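Local coordinates for peptide chain release factor 2 (Thermus thermophilus, PDB 2IHR), which recognises the UGA and UAA stop codons on the ribosome and directs the termination of translation with release of the finished peptide, at residues Ala116-Gln121 against Arg138-Phe143; Ala144-Phe149 against Val336-Leu341; His324-Met329 against Ile345-Glu350. All blocks are in the same frame, centred on the assembly; numbering follows the deposited sequence.

Contact 1. Residues Ala116-Gln121 against Arg138-Phe143; sequences AILTIQ and RMYTRF
Leu118 and Ile120 of the strand meet the aromatic ring of Tyr140 on the helix, and every contact between Ala116-Gln121 and Arg138-Phe143 runs through this one ring. The CH-pi component belongs to Leu118. Its CD1 lies 3.9 Å from the centroid of the Tyr140 ring and only 13° off the ring normal, which places the methyl over the face. The second methyl broadens the contact, with Leu118 CD2 4.0 Å from Tyr140 CD2. The two side chains cross at about a right angle, the leucine reaching the ring with CG anti to its own backbone N (chi1 177°). On the opposite face sits Met139 CE, 3.4 Å above the plane of the Tyr140 ring and displaced toward its rim, so the aromatic group is held between a strand residue and its own helical neighbour.

The pairing sits within a larger crossover. Strand 115-122 is an inner strand of the mixed sheet, antiparallel to both neighbours, 164-172 and 201-213, and helix 127-145 is the connection from it to the parallel strand 150-158: a beta-alpha-beta crossover whose two parallel strands have strand 164-172 between them in the sheet. Leu118 and Ile120, two positions apart, both direct their CB toward the helix.

The remaining apolar contact is at the ring's edge, where Ile120 CD1 approaches Tyr140 CD2 to 4.1 Å, near the ring plane. Face and edge contacts would together be expected to limit how the ring tilts. Tyr140, itself buried, is also touched by Leu180, Val208 and Leu341.

No hydrogen bond joins the two segments. The polar end of the tyrosine is satisfied by another partner: its OH is hydrogen-bonded to Glu183 OE1.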
ATOM      1  N   ALA A 116      -6.375  -1.459  -1.384  1.00 70.21           N
ATOM      2  CA  ALA A 116      -5.991  -0.822  -0.149  1.00 59.93           C
ATOM      3  C   ALA A 116      -7.033   0.040   0.545  1.00 62.23           C
ATOM      4  O   ALA A 116      -7.878   0.703  -0.099  1.00 65.19           O
ATOM      5  CB  ALA A 116      -4.731  -0.024  -0.411  1.00 46.51           C
ATOM      6  N   ILE A 117      -6.982  -0.013   1.879  1.00 60.87           N
ATOM      7  CA  ILE A 117      -7.852   0.775   2.760  1.00 62.49           C
ATOM      8  C   ILE A 117      -6.892   1.727   3.465  1.00 62.76           C
ATOM      9  O   ILE A 117      -6.102   1.312   4.332  1.00 62.73           O
ATOM     10  CB  ILE A 117      -8.530  -0.078   3.826  1.00 65.21           C
ATOM     11  CG1 ILE A 117      -9.350  -1.182   3.155  1.00 68.20           C
ATOM     12  CG2 ILE A 117      -9.389   0.825   4.735  1.00 60.27           C
ATOM     13  CD1 ILE A 117      -9.753  -2.312   4.090  1.00 73.81           C
ATOM     14  N   LEU A 118      -6.938   2.989   3.034  1.00 63.53           N
ATOM     15  CA  LEU A 118      -6.085   4.064   3.542  1.00 58.34           C
ATOM     16  C   LEU A 118      -6.935   5.030   4.372  1.00 63.13           C
ATOM     17  O   LEU A 118      -8.041   5.446   3.943  1.00 57.41           O
ATOM     18  CB  LEU A 118      -5.401   4.765   2.356  1.00 47.02           C
ATOM     19  CG  LEU A 118      -4.490   6.001   2.589  1.00 51.68           C
ATOM     20  CD1 LEU A 118      -3.254   5.952   1.666  1.00 42.68           C
ATOM     21  CD2 LEU A 118      -5.307   7.276   2.380  1.00 44.74           C
ATOM     22  N   THR A 119      -6.433   5.359   5.572  1.00 62.09           N
ATOM     23  CA  THR A 119      -7.174   6.239   6.492  1.00 64.42           C
ATOM     24  C   THR A 119      -6.321   7.408   6.984  1.00 66.65           C
ATOM     25  O   THR A 119      -5.168   7.221   7.375  1.00 71.57           O
ATOM     26  CB  THR A 119      -7.641   5.461   7.761  1.00 58.50           C
ATOM     27  OG1 THR A 119      -8.135   4.170   7.396  1.00 59.16           O
ATOM     28  CG2 THR A 119      -8.728   6.237   8.495  1.00 50.67           C
ATOM     29  N   ILE A 120      -6.913   8.596   7.029  1.00 52.17           N
ATOM     30  CA  ILE A 120      -6.231   9.826   7.447  1.00 52.04           C
ATOM     31  C   ILE A 120      -6.953  10.553   8.563  1.00 52.30           C
ATOM     32  O   ILE A 120      -8.157  10.761   8.504  1.00 56.70           O
ATOM     33  CB  ILE A 120      -6.111  10.815   6.255  1.00 59.29           C
ATOM     34  CG1 ILE A 120      -5.217  10.197   5.167  1.00 59.19           C
ATOM     35  CG2 ILE A 120      -5.480  12.138   6.704  1.00 52.21           C
ATOM     36  CD1 ILE A 120      -5.629  10.525   3.774  1.00 56.33           C
ATOM     37  N   GLN A 121      -6.220  10.941   9.598  1.00 62.87           N
ATOM     38  CA  GLN A 121      -6.826  11.695  10.686  1.00 61.08           C
ATOM     39  C   GLN A 121      -5.862  12.781  11.057  1.00 60.97           C
ATOM     40  O   GLN A 121      -4.667  12.549  11.053  1.00 66.16           O
ATOM     41  CB  GLN A 121      -7.068  10.781  11.887  1.00 65.61           C
ATOM     42  CG  GLN A 121      -8.260   9.862  11.696  1.00 76.24           C
ATOM     43  CD  GLN A 121      -8.491   8.926  12.852  1.00 77.14           C
ATOM     44  OE1 GLN A 121      -7.797   7.912  13.017  1.00 76.42           O
ATOM     45  NE2 GLN A 121      -9.478   9.259  13.667  1.00 83.53           N
ATOM     46  N   ARG A 138      -6.029  14.554  -0.973  1.00 57.76           N
ATOM     47  CA  ARG A 138      -5.963  14.987  -2.353  1.00 55.95           C
ATOM     48  C   ARG A 138      -4.696  14.338  -2.980  1.00 60.42           C
ATOM     49  O   ARG A 138      -4.689  13.874  -4.152  1.00 57.87           O
ATOM     50  CB  ARG A 138      -5.856  16.501  -2.344  1.00 76.89           C
ATOM     51  CG  ARG A 138      -6.552  17.232  -3.475  1.00 92.80           C
ATOM     52  CD  ARG A 138      -7.696  18.061  -2.916  1.00 99.52           C
ATOM     53  NE  ARG A 138      -7.199  19.067  -1.991  1.00109.98           N
ATOM     54  CZ  ARG A 138      -7.958  19.954  -1.355  1.00113.40           C
ATOM     55  NH1 ARG A 138      -9.279  19.973  -1.536  1.00115.50           N
ATOM     56  NH2 ARG A 138      -7.383  20.821  -0.534  1.00111.15           N
ATOM     57  N   MET A 139      -3.617  14.281  -2.196  1.00 56.13           N
ATOM     58  CA  MET A 139      -2.411  13.701  -2.714  1.00 53.19           C
ATOM     59  C   MET A 139      -2.637  12.264  -3.083  1.00 57.48           C
ATOM     60  O   MET A 139      -2.343  11.853  -4.203  1.00 63.68           O
ATOM     61  CB  MET A 139      -1.300  13.801  -1.704  1.00 36.47           C
ATOM     62  CG  MET A 139       0.037  13.219  -2.125  1.00 32.93           C
ATOM     63  SD  MET A 139       1.309  13.467  -0.855  1.00 60.33           S
ATOM     64  CE  MET A 139       0.906  12.257   0.147  1.00 41.86           C
ATOM     65  N   TYR A 140      -3.157  11.480  -2.155  1.00 55.21           N
ATOM     66  CA  TYR A 140      -3.398  10.066  -2.443  1.00 54.78           C
ATOM     67  C   TYR A 140      -4.510   9.861  -3.483  1.00 58.45           C
ATOM     68  O   TYR A 140      -4.521   8.892  -4.222  1.00 56.64           O
ATOM     69  CB  TYR A 140      -3.731   9.337  -1.134  1.00 51.59           C
ATOM     70  CG  TYR A 140      -2.558   9.275  -0.195  1.00 52.70           C
ATOM     71  CD1 TYR A 140      -1.374   8.702  -0.596  1.00 47.10           C
ATOM     72  CD2 TYR A 140      -2.604   9.861   1.069  1.00 59.70           C
ATOM     73  CE1 TYR A 140      -0.258   8.722   0.199  1.00 56.63           C
ATOM     74  CE2 TYR A 140      -1.479   9.869   1.898  1.00 52.48           C
ATOM     75  CZ  TYR A 140      -0.306   9.309   1.449  1.00 58.26           C
ATOM     76  OH  TYR A 140       0.857   9.384   2.203  1.00 63.77           O
ATOM     77  N   THR A 141      -5.453  10.784  -3.549  1.00 59.69           N
ATOM     78  CA  THR A 141      -6.520  10.628  -4.512  1.00 59.76           C
ATOM     79  C   THR A 141      -5.916  10.896  -5.878  1.00 60.63           C
ATOM     80  O   THR A 141      -6.162  10.160  -6.811  1.00 64.86           O
ATOM     81  CB  THR A 141      -7.672  11.595  -4.214  1.00 57.01           C
ATOM     82  OG1 THR A 141      -8.368  11.144  -3.050  1.00 58.64           O
ATOM     83  CG2 THR A 141      -8.654  11.601  -5.325  1.00 60.35           C
ATOM     84  N   ARG A 142      -5.104  11.945  -5.989  1.00 64.99           N
ATOM     85  CA  ARG A 142      -4.452  12.228  -7.270  1.00 63.24           C
ATOM     86  C   ARG A 142      -3.508  11.074  -7.599  1.00 66.06           C
ATOM     87  O   ARG A 142      -3.318  10.732  -8.772  1.00 67.78           O
ATOM     88  CB  ARG A 142      -3.629  13.546  -7.246  1.00 54.59           C
ATOM     89  CG  ARG A 142      -4.410  14.847  -7.260  1.00 50.18           C
ATOM     90  CD  ARG A 142      -4.992  15.132  -8.676  1.00 49.87           C
ATOM     91  NE  ARG A 142      -3.952  15.444  -9.645  1.00 49.72           N
ATOM     92  CZ  ARG A 142      -3.517  14.604 -10.577  1.00 57.92           C
ATOM     93  NH1 ARG A 142      -4.082  13.400 -10.676  1.00 61.91           N
ATOM     94  NH2 ARG A 142      -2.444  14.919 -11.335  1.00 51.53           N
ATOM     95  N   PHE A 143      -2.902  10.484  -6.573  1.00 64.37           N
ATOM     96  CA  PHE A 143      -1.970   9.383  -6.803  1.00 63.04           C
ATOM     97  C   PHE A 143      -2.693   8.229  -7.470  1.00 67.12           C
ATOM     98  O   PHE A 143      -2.216   7.656  -8.447  1.00 65.00           O
ATOM     99  CB  PHE A 143      -1.373   8.876  -5.500  1.00 63.68           C
ATOM    100  CG  PHE A 143      -0.657   7.571  -5.651  1.00 58.06           C
ATOM    101  CD1 PHE A 143       0.541   7.495  -6.369  1.00 61.16           C
ATOM    102  CD2 PHE A 143      -1.209   6.404  -5.150  1.00 56.87           C
ATOM    103  CE1 PHE A 143       1.178   6.265  -6.601  1.00 59.11           C
ATOM    104  CE2 PHE A 143      -0.586   5.153  -5.371  1.00 57.01           C
ATOM    105  CZ  PHE A 143       0.608   5.093  -6.103  1.00 60.45           C
TER

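Contact 2. Residues Ala144-Phe149 against Val336-Leu341; sequences AERQGF and VLDGDL
The guanidinium of Arg146 carries one face against the Gly339-Asp340 peptide and turns its edge to Asp338. Asp340 N lies 3.5 Å above the centre of the Arg146 guanidinium plane, with Gly339 C at a similar height but nearer the rim, while Asp338 OD2 approaches in the plane. Two helix ends meet here, each closed by a Schellman motif: Gly148 is the C-prime residue after helix 127-145, and Gly339 has that role after helix 333-336. The phi of Gly339, 120°, by itself demands glycine, and a beta carbon there would run into Arg146 NE.

The charged link is a salt bridge of 2.6 Å between Arg146 NH2 and Asp338 OD2. The carboxylate stands almost perpendicular to the guanidinium, their planes 85° apart, so they meet through one nitrogen and one oxygen. A weak hydrogen bond from Arg146 NH2 to Asp338 O, 2.9 Å long at an N-H...O angle of 128°, is a lesser second hold. Arg142 binds the other carboxylate oxygen, OD1, so Asp338 probably offsets the closeness of the two arginines' NH2 groups. The Asp340 carboxylate is instead salt-bridged to Arg330, and Asp340 touches Arg146 through CB, 3.4 Å from Arg146 NH1.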
ATOM      1  N   ALA A 144      -3.847   7.889  -6.923  1.00 67.74           N
ATOM      2  CA  ALA A 144      -4.648   6.802  -7.460  1.00 69.28           C
ATOM      3  C   ALA A 144      -5.034   7.154  -8.902  1.00 68.77           C
ATOM      4  O   ALA A 144      -4.853   6.375  -9.828  1.00 62.87           O
ATOM      5  CB  ALA A 144      -5.895   6.623  -6.595  1.00 64.67           C
ATOM      6  N   GLU A 145      -5.562   8.354  -9.049  1.00 74.32           N
ATOM      7  CA  GLU A 145      -5.985   8.927 -10.315  1.00 80.64           C
ATOM      8  C   GLU A 145      -4.970   8.575 -11.405  1.00 80.54           C
ATOM      9  O   GLU A 145      -5.294   7.879 -12.361  1.00 84.68           O
ATOM     10  CB  GLU A 145      -6.057  10.452 -10.128  1.00 77.32           C
ATOM     11  CG  GLU A 145      -7.068  11.240 -10.932  1.00 83.85           C
ATOM     12  CD  GLU A 145      -7.417  12.585 -10.242  1.00 98.67           C
ATOM     13  OE1 GLU A 145      -7.994  12.562  -9.107  1.00 91.31           O
ATOM     14  OE2 GLU A 145      -7.110  13.660 -10.832  1.00 99.12           O
ATOM     15  N   ARG A 146      -3.738   9.049 -11.238  1.00 68.48           N
ATOM     16  CA  ARG A 146      -2.677   8.827 -12.205  1.00 66.34           C
ATOM     17  C   ARG A 146      -2.101   7.420 -12.265  1.00 65.61           C
ATOM     18  O   ARG A 146      -1.132   7.144 -12.981  1.00 62.02           O
ATOM     19  CB  ARG A 146      -1.549   9.864 -12.004  1.00 71.76           C
ATOM     20  CG  ARG A 146      -0.919   9.943 -10.605  1.00 72.59           C
ATOM     21  CD  ARG A 146       0.308  10.887 -10.569  1.00 65.85           C
ATOM     22  NE  ARG A 146      -0.022  12.321 -10.483  1.00 53.07           N
ATOM     23  CZ  ARG A 146       0.817  13.291 -10.876  1.00 55.05           C
ATOM     24  NH1 ARG A 146       2.007  12.981 -11.381  1.00 33.68           N
ATOM     25  NH2 ARG A 146       0.503  14.574 -10.737  1.00 51.84           N
ATOM     26  N   GLN A 147      -2.715   6.497 -11.557  1.00 79.57           N
ATOM     27  CA  GLN A 147      -2.181   5.152 -11.582  1.00 82.73           C
ATOM     28  C   GLN A 147      -3.202   4.167 -12.157  1.00 83.70           C
ATOM     29  O   GLN A 147      -2.920   2.988 -12.355  1.00 83.55           O
ATOM     30  CB  GLN A 147      -1.773   4.768 -10.161  1.00 59.85           C
ATOM     31  CG  GLN A 147      -0.531   3.938 -10.101  1.00 57.42           C
ATOM     32  CD  GLN A 147       0.691   4.753 -10.387  1.00 56.77           C
ATOM     33  OE1 GLN A 147       1.800   4.224 -10.564  1.00 63.36           O
ATOM     34  NE2 GLN A 147       0.506   6.070 -10.421  1.00 55.89           N
ATOM     35  N   GLY A 148      -4.389   4.679 -12.445  1.00 84.72           N
ATOM     36  CA  GLY A 148      -5.442   3.840 -12.966  1.00 84.48           C
ATOM     37  C   GLY A 148      -6.093   3.024 -11.867  1.00 85.47           C
ATOM     38  O   GLY A 148      -6.373   1.845 -12.045  1.00 84.55           O
ATOM     39  N   PHE A 149      -6.318   3.642 -10.716  1.00 82.16           N
ATOM     40  CA  PHE A 149      -6.962   2.947  -9.613  1.00 76.91           C
ATOM     41  C   PHE A 149      -8.254   3.686  -9.348  1.00 73.93           C
ATOM     42  O   PHE A 149      -8.358   4.878  -9.605  1.00 68.82           O
ATOM     43  CB  PHE A 149      -6.118   2.964  -8.332  1.00 65.25           C
ATOM     44  CG  PHE A 149      -4.789   2.262  -8.439  1.00 63.83           C
ATOM     45  CD1 PHE A 149      -4.530   1.348  -9.466  1.00 62.76           C
ATOM     46  CD2 PHE A 149      -3.814   2.455  -7.449  1.00 66.65           C
ATOM     47  CE1 PHE A 149      -3.304   0.609  -9.496  1.00 63.04           C
ATOM     48  CE2 PHE A 149      -2.594   1.737  -7.462  1.00 58.89           C
ATOM     49  CZ  PHE A 149      -2.335   0.809  -8.480  1.00 64.82           C
ATOM     50  N   VAL A 336       4.882  16.243  -5.709  1.00 59.49           N
ATOM     51  CA  VAL A 336       4.688  15.156  -4.753  1.00 47.95           C
ATOM     52  C   VAL A 336       3.245  15.304  -4.336  1.00 50.13           C
ATOM     53  O   VAL A 336       2.450  14.341  -4.328  1.00 49.27           O
ATOM     54  CB  VAL A 336       5.590  15.360  -3.460  1.00 50.10           C
ATOM     55  CG1 VAL A 336       5.045  14.532  -2.298  1.00 43.71           C
ATOM     56  CG2 VAL A 336       6.993  14.958  -3.716  1.00 46.40           C
ATOM     57  N   LEU A 337       2.916  16.543  -3.981  1.00 42.09           N
ATOM     58  CA  LEU A 337       1.595  16.820  -3.479  1.00 42.33           C
ATOM     59  C   LEU A 337       0.451  16.668  -4.476  1.00 49.40           C
ATOM     60  O   LEU A 337      -0.725  16.708  -4.104  1.00 51.11           O
ATOM     61  CB  LEU A 337       1.594  18.203  -2.813  1.00 42.20           C
ATOM     62  CG  LEU A 337       2.088  18.239  -1.317  1.00 34.45           C
ATOM     63  CD1 LEU A 337       2.091  19.629  -0.803  1.00 28.76           C
ATOM     64  CD2 LEU A 337       1.181  17.445  -0.441  1.00 33.88           C
ATOM     65  N   ASP A 338       0.780  16.422  -5.729  1.00 49.34           N
ATOM     66  CA  ASP A 338      -0.241  16.304  -6.713  1.00 49.21           C
ATOM     67  C   ASP A 338      -0.358  14.865  -7.251  1.00 53.41           C
ATOM     68  O   ASP A 338      -1.020  14.603  -8.264  1.00 53.60           O
ATOM     69  CB  ASP A 338       0.104  17.332  -7.773  1.00 60.83           C
ATOM     70  CG  ASP A 338      -0.795  17.281  -8.966  1.00 55.20           C
ATOM     71  OD1 ASP A 338      -2.014  17.582  -8.885  1.00 58.30           O
ATOM     72  OD2 ASP A 338      -0.222  16.933  -9.988  1.00 53.29           O
ATOM     73  N   GLY A 339       0.304  13.936  -6.563  1.00 46.50           N
ATOM     74  CA  GLY A 339       0.230  12.553  -6.927  1.00 44.33           C
ATOM     75  C   GLY A 339       1.528  11.879  -7.301  1.00 51.42           C
ATOM     76  O   GLY A 339       1.695  10.646  -7.137  1.00 55.68           O
ATOM     77  N   ASP A 340       2.478  12.639  -7.817  1.00 50.33           N
ATOM     78  CA  ASP A 340       3.711  11.986  -8.245  1.00 51.31           C
ATOM     79  C   ASP A 340       4.508  11.397  -7.050  1.00 52.83           C
ATOM     80  O   ASP A 340       5.444  12.032  -6.529  1.00 49.88           O
ATOM     81  CB  ASP A 340       4.495  13.014  -9.055  1.00 43.32           C
ATOM     82  CG  ASP A 340       5.918  12.579  -9.388  1.00 50.92           C
ATOM     83  OD1 ASP A 340       6.155  11.340  -9.585  1.00 57.32           O
ATOM     84  OD2 ASP A 340       6.784  13.507  -9.466  1.00 52.35           O
ATOM     85  N   LEU A 341       4.165  10.166  -6.662  1.00 51.24           N
ATOM     86  CA  LEU A 341       4.795   9.488  -5.527  1.00 49.61           C
ATOM     87  C   LEU A 341       5.726   8.298  -5.756  1.00 53.54           C
ATOM     88  O   LEU A 341       6.453   7.860  -4.833  1.00 51.00           O
ATOM     89  CB  LEU A 341       3.704   8.969  -4.604  1.00 34.78           C
ATOM     90  CG  LEU A 341       2.697   9.947  -4.065  1.00 33.80           C
ATOM     91  CD1 LEU A 341       1.637   9.189  -3.202  1.00 32.71           C
ATOM     92  CD2 LEU A 341       3.451  11.022  -3.350  1.00 34.88           C
TER

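Contact 3. Residues His324-Met329 against Ile345-Glu350; sequences HRTGLM and IWAGLE
Thr326 meets Ala347 on helix 342-353, at the point where the two segments come nearest: the CA atoms of Thr326 and Gly348 are 6.0 Å apart. Thr326 OG1 is 2.7 Å from Ala347 O, and it also lies 3.2 Å from Ala347 CB. The threonine methyl CG2 adds a looser contact, 3.9 Å from the same Ala347 CB. The chi1 of Thr326, -128°, lies far from a staggered value, which makes the position of OG1, with its short approach to Ala347 CB, less certain. Beside it, Leu328 CD1 comes to 4.1 Å from Ala347 CB, giving the alanine methyl neighbours from two residues of the loop.

The next shell braces the connection of the beta hairpin formed by strands 320-323 and 329-330. Asp323 accepts a hydrogen bond from Thr326 N through OD1 and forms a salt bridge with Arg325 through OD2, while Gly327 O is bonded by Lys322 NZ. Arg325 also ties the loop outward, to Pro182 O and, by a cation-pi contact, to Trp351 on the same helix. On the helix, Trp346 stacks with His103, joining it to helix 92-106.

With Ala347 and the bare Gly348 at the closest point, the contact is short in range and only weakly apolar, one hydroxyl near one carbonyl, and so probably depends on the braced loop for its position.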
ATOM      1  N   HIS A 324      12.510  10.926   5.957  1.00 60.82           N
ATOM      2  CA  HIS A 324      13.491  10.626   7.008  1.00 59.70           C
ATOM      3  C   HIS A 324      13.928   9.155   7.174  1.00 60.72           C
ATOM      4  O   HIS A 324      14.899   8.869   7.838  1.00 57.90           O
ATOM      5  CB  HIS A 324      12.925  11.136   8.311  1.00 49.26           C
ATOM      6  CG  HIS A 324      12.440  12.551   8.234  1.00 43.99           C
ATOM      7  ND1 HIS A 324      13.305  13.630   8.210  1.00 52.67           N
ATOM      8  CD2 HIS A 324      11.194  13.066   8.278  1.00 52.75           C
ATOM      9  CE1 HIS A 324      12.602  14.748   8.261  1.00 49.76           C
ATOM     10  NE2 HIS A 324      11.319  14.444   8.308  1.00 45.97           N
ATOM     11  N   ARG A 325      13.209   8.221   6.575  1.00 63.56           N
ATOM     12  CA  ARG A 325      13.587   6.842   6.695  1.00 58.56           C
ATOM     13  C   ARG A 325      14.522   6.513   5.546  1.00 59.66           C
ATOM     14  O   ARG A 325      15.664   6.085   5.723  1.00 62.15           O
ATOM     15  CB  ARG A 325      12.353   5.958   6.583  1.00 53.41           C
ATOM     16  CG  ARG A 325      11.244   6.170   7.597  1.00 53.02           C
ATOM     17  CD  ARG A 325       9.979   5.412   7.121  1.00 54.90           C
ATOM     18  NE  ARG A 325       9.537   5.962   5.847  1.00 53.00           N
ATOM     19  CZ  ARG A 325       8.612   5.445   5.061  1.00 53.47           C
ATOM     20  NH1 ARG A 325       7.979   4.322   5.402  1.00 50.75           N
ATOM     21  NH2 ARG A 325       8.333   6.063   3.909  1.00 53.92           N
ATOM     22  N   THR A 326      14.000   6.716   4.348  1.00 56.88           N
ATOM     23  CA  THR A 326      14.679   6.449   3.102  1.00 49.50           C
ATOM     24  C   THR A 326      15.767   7.476   2.831  1.00 52.61           C
ATOM     25  O   THR A 326      16.823   7.190   2.252  1.00 52.77           O
ATOM     26  CB  THR A 326      13.587   6.470   2.040  1.00 66.47           C
ATOM     27  OG1 THR A 326      13.645   5.269   1.266  1.00 70.04           O
ATOM     28  CG2 THR A 326      13.667   7.704   1.188  1.00 54.69           C
ATOM     29  N   GLY A 327      15.540   8.703   3.259  1.00 55.65           N
ATOM     30  CA  GLY A 327      16.555   9.698   3.010  1.00 44.20           C
ATOM     31  C   GLY A 327      16.333  10.501   1.729  1.00 49.48           C
ATOM     32  O   GLY A 327      16.979  11.556   1.570  1.00 47.39           O
ATOM     33  N   LEU A 328      15.392  10.044   0.861  1.00 47.58           N
ATOM     34  CA  LEU A 328      15.072  10.664  -0.436  1.00 37.75           C
ATOM     35  C   LEU A 328      14.617  12.087  -0.275  1.00 48.18           C
ATOM     36  O   LEU A 328      13.660  12.361   0.441  1.00 53.23           O
ATOM     37  CB  LEU A 328      13.945   9.898  -1.098  1.00 48.72           C
ATOM     38  CG  LEU A 328      13.816   9.716  -2.619  1.00 50.71           C
ATOM     39  CD1 LEU A 328      12.443   9.184  -2.899  1.00 53.41           C
ATOM     40  CD2 LEU A 328      13.994  10.961  -3.365  1.00 44.61           C
ATOM     41  N   MET A 329      15.302  13.015  -0.916  1.00 56.15           N
ATOM     42  CA  MET A 329      14.872  14.395  -0.805  1.00 58.71           C
ATOM     43  C   MET A 329      14.500  14.919  -2.198  1.00 54.30           C
ATOM     44  O   MET A 329      15.272  14.778  -3.148  1.00 51.03           O
ATOM     45  CB  MET A 329      15.972  15.247  -0.158  1.00 45.60           C
ATOM     46  CG  MET A 329      16.192  16.555  -0.847  1.00 58.93           C
ATOM     47  SD  MET A 329      16.378  17.859   0.293  1.00 74.32           S
ATOM     48  CE  MET A 329      17.683  18.791  -0.414  1.00 72.95           C
ATOM     49  N   ILE A 345       7.875   5.897  -3.030  1.00 56.74           N
ATOM     50  CA  ILE A 345       7.387   4.569  -2.709  1.00 51.90           C
ATOM     51  C   ILE A 345       8.467   3.494  -2.884  1.00 57.47           C
ATOM     52  O   ILE A 345       8.847   2.836  -1.905  1.00 61.33           O
ATOM     53  CB  ILE A 345       6.173   4.233  -3.569  1.00 53.29           C
ATOM     54  CG1 ILE A 345       4.970   5.098  -3.125  1.00 47.33           C
ATOM     55  CG2 ILE A 345       5.848   2.724  -3.457  1.00 52.56           C
ATOM     56  CD1 ILE A 345       3.735   4.891  -4.055  1.00 50.10           C
ATOM     57  N   TRP A 346       8.975   3.306  -4.108  1.00 64.26           N
ATOM     58  CA  TRP A 346      10.024   2.301  -4.325  1.00 58.01           C
ATOM     59  C   TRP A 346      11.061   2.383  -3.231  1.00 54.32           C
ATOM     60  O   TRP A 346      11.510   1.386  -2.703  1.00 55.40           O
ATOM     61  CB  TRP A 346      10.737   2.512  -5.650  1.00 44.46           C
ATOM     62  CG  TRP A 346       9.889   2.163  -6.801  1.00 56.62           C
ATOM     63  CD1 TRP A 346       9.581   2.970  -7.894  1.00 50.95           C
ATOM     64  CD2 TRP A 346       9.087   0.986  -6.932  1.00 54.22           C
ATOM     65  NE1 TRP A 346       8.621   2.359  -8.665  1.00 52.95           N
ATOM     66  CE2 TRP A 346       8.296   1.145  -8.107  1.00 54.97           C
ATOM     67  CE3 TRP A 346       8.951  -0.186  -6.171  1.00 57.70           C
ATOM     68  CZ2 TRP A 346       7.377   0.179  -8.534  1.00 52.84           C
ATOM     69  CZ3 TRP A 346       8.023  -1.159  -6.597  1.00 57.87           C
ATOM     70  CH2 TRP A 346       7.251  -0.960  -7.772  1.00 57.44           C
ATOM     71  N   ALA A 347      11.436   3.595  -2.889  1.00 47.46           N
ATOM     72  CA  ALA A 347      12.455   3.792  -1.882  1.00 44.40           C
ATOM     73  C   ALA A 347      11.999   3.313  -0.544  1.00 48.78           C
ATOM     74  O   ALA A 347      12.803   2.862   0.238  1.00 50.07           O
ATOM     75  CB  ALA A 347      12.848   5.271  -1.803  1.00 33.98           C
ATOM     76  N   GLY A 348      10.711   3.431  -0.280  1.00 58.80           N
ATOM     77  CA  GLY A 348      10.191   3.003   1.001  1.00 59.72           C
ATOM     78  C   GLY A 348      10.136   1.500   1.050  1.00 68.53           C
ATOM     79  O   GLY A 348      10.484   0.877   2.084  1.00 66.12           O
ATOM     80  N   LEU A 349       9.692   0.926  -0.074  1.00 60.50           N
ATOM     81  CA  LEU A 349       9.601  -0.515  -0.215  1.00 61.80           C
ATOM     82  C   LEU A 349      10.976  -1.120   0.017  1.00 68.66           C
ATOM     83  O   LEU A 349      11.115  -2.126   0.722  1.00 73.77           O
ATOM     84  CB  LEU A 349       9.078  -0.897  -1.604  1.00 61.86           C
ATOM     85  CG  LEU A 349       7.583  -0.598  -1.805  1.00 55.60           C
ATOM     86  CD1 LEU A 349       7.144  -0.999  -3.208  1.00 52.31           C
ATOM     87  CD2 LEU A 349       6.751  -1.341  -0.798  1.00 52.10           C
ATOM     88  N   GLU A 350      12.006  -0.522  -0.562  1.00 68.38           N
ATOM     89  CA  GLU A 350      13.342  -1.061  -0.329  1.00 69.89           C
ATOM     90  C   GLU A 350      13.742  -0.890   1.154  1.00 65.81           C
ATOM     91  O   GLU A 350      14.328  -1.760   1.759  1.00 70.36           O
ATOM     92  CB  GLU A 350      14.365  -0.379  -1.239  1.00 71.10           C
ATOM     93  CG  GLU A 350      14.019  -0.465  -2.736  1.00 92.40           C
ATOM     94  CD  GLU A 350      14.936   0.399  -3.614  1.00100.40           C
ATOM     95  OE1 GLU A 350      14.464   0.943  -4.652  1.00 92.84           O
ATOM     96  OE2 GLU A 350      16.132   0.522  -3.256  1.00110.78           O
TER

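Contact 1 is the core of the set: all its touching residues are buried, and its chemistry is wholly apolar. Contacts 2 and 3 lie nearer the surface and are partly buried, one ruled by charge, the other a close approach of backbone and small side chains. Helix 127-145 serves both contact 1 and contact 2, the first with its sheet-facing side, the second through the residue just past its C-terminal end. The two are joined by Phe143 packing on Leu341 and Met139 on Val336. Segments 336-341 and 345-350 lie close together in sequence, so contacts 2 and 3 fasten neighbouring parts of the C-terminal region, while Phe143 against Ile345 links contact 1 to contact 3.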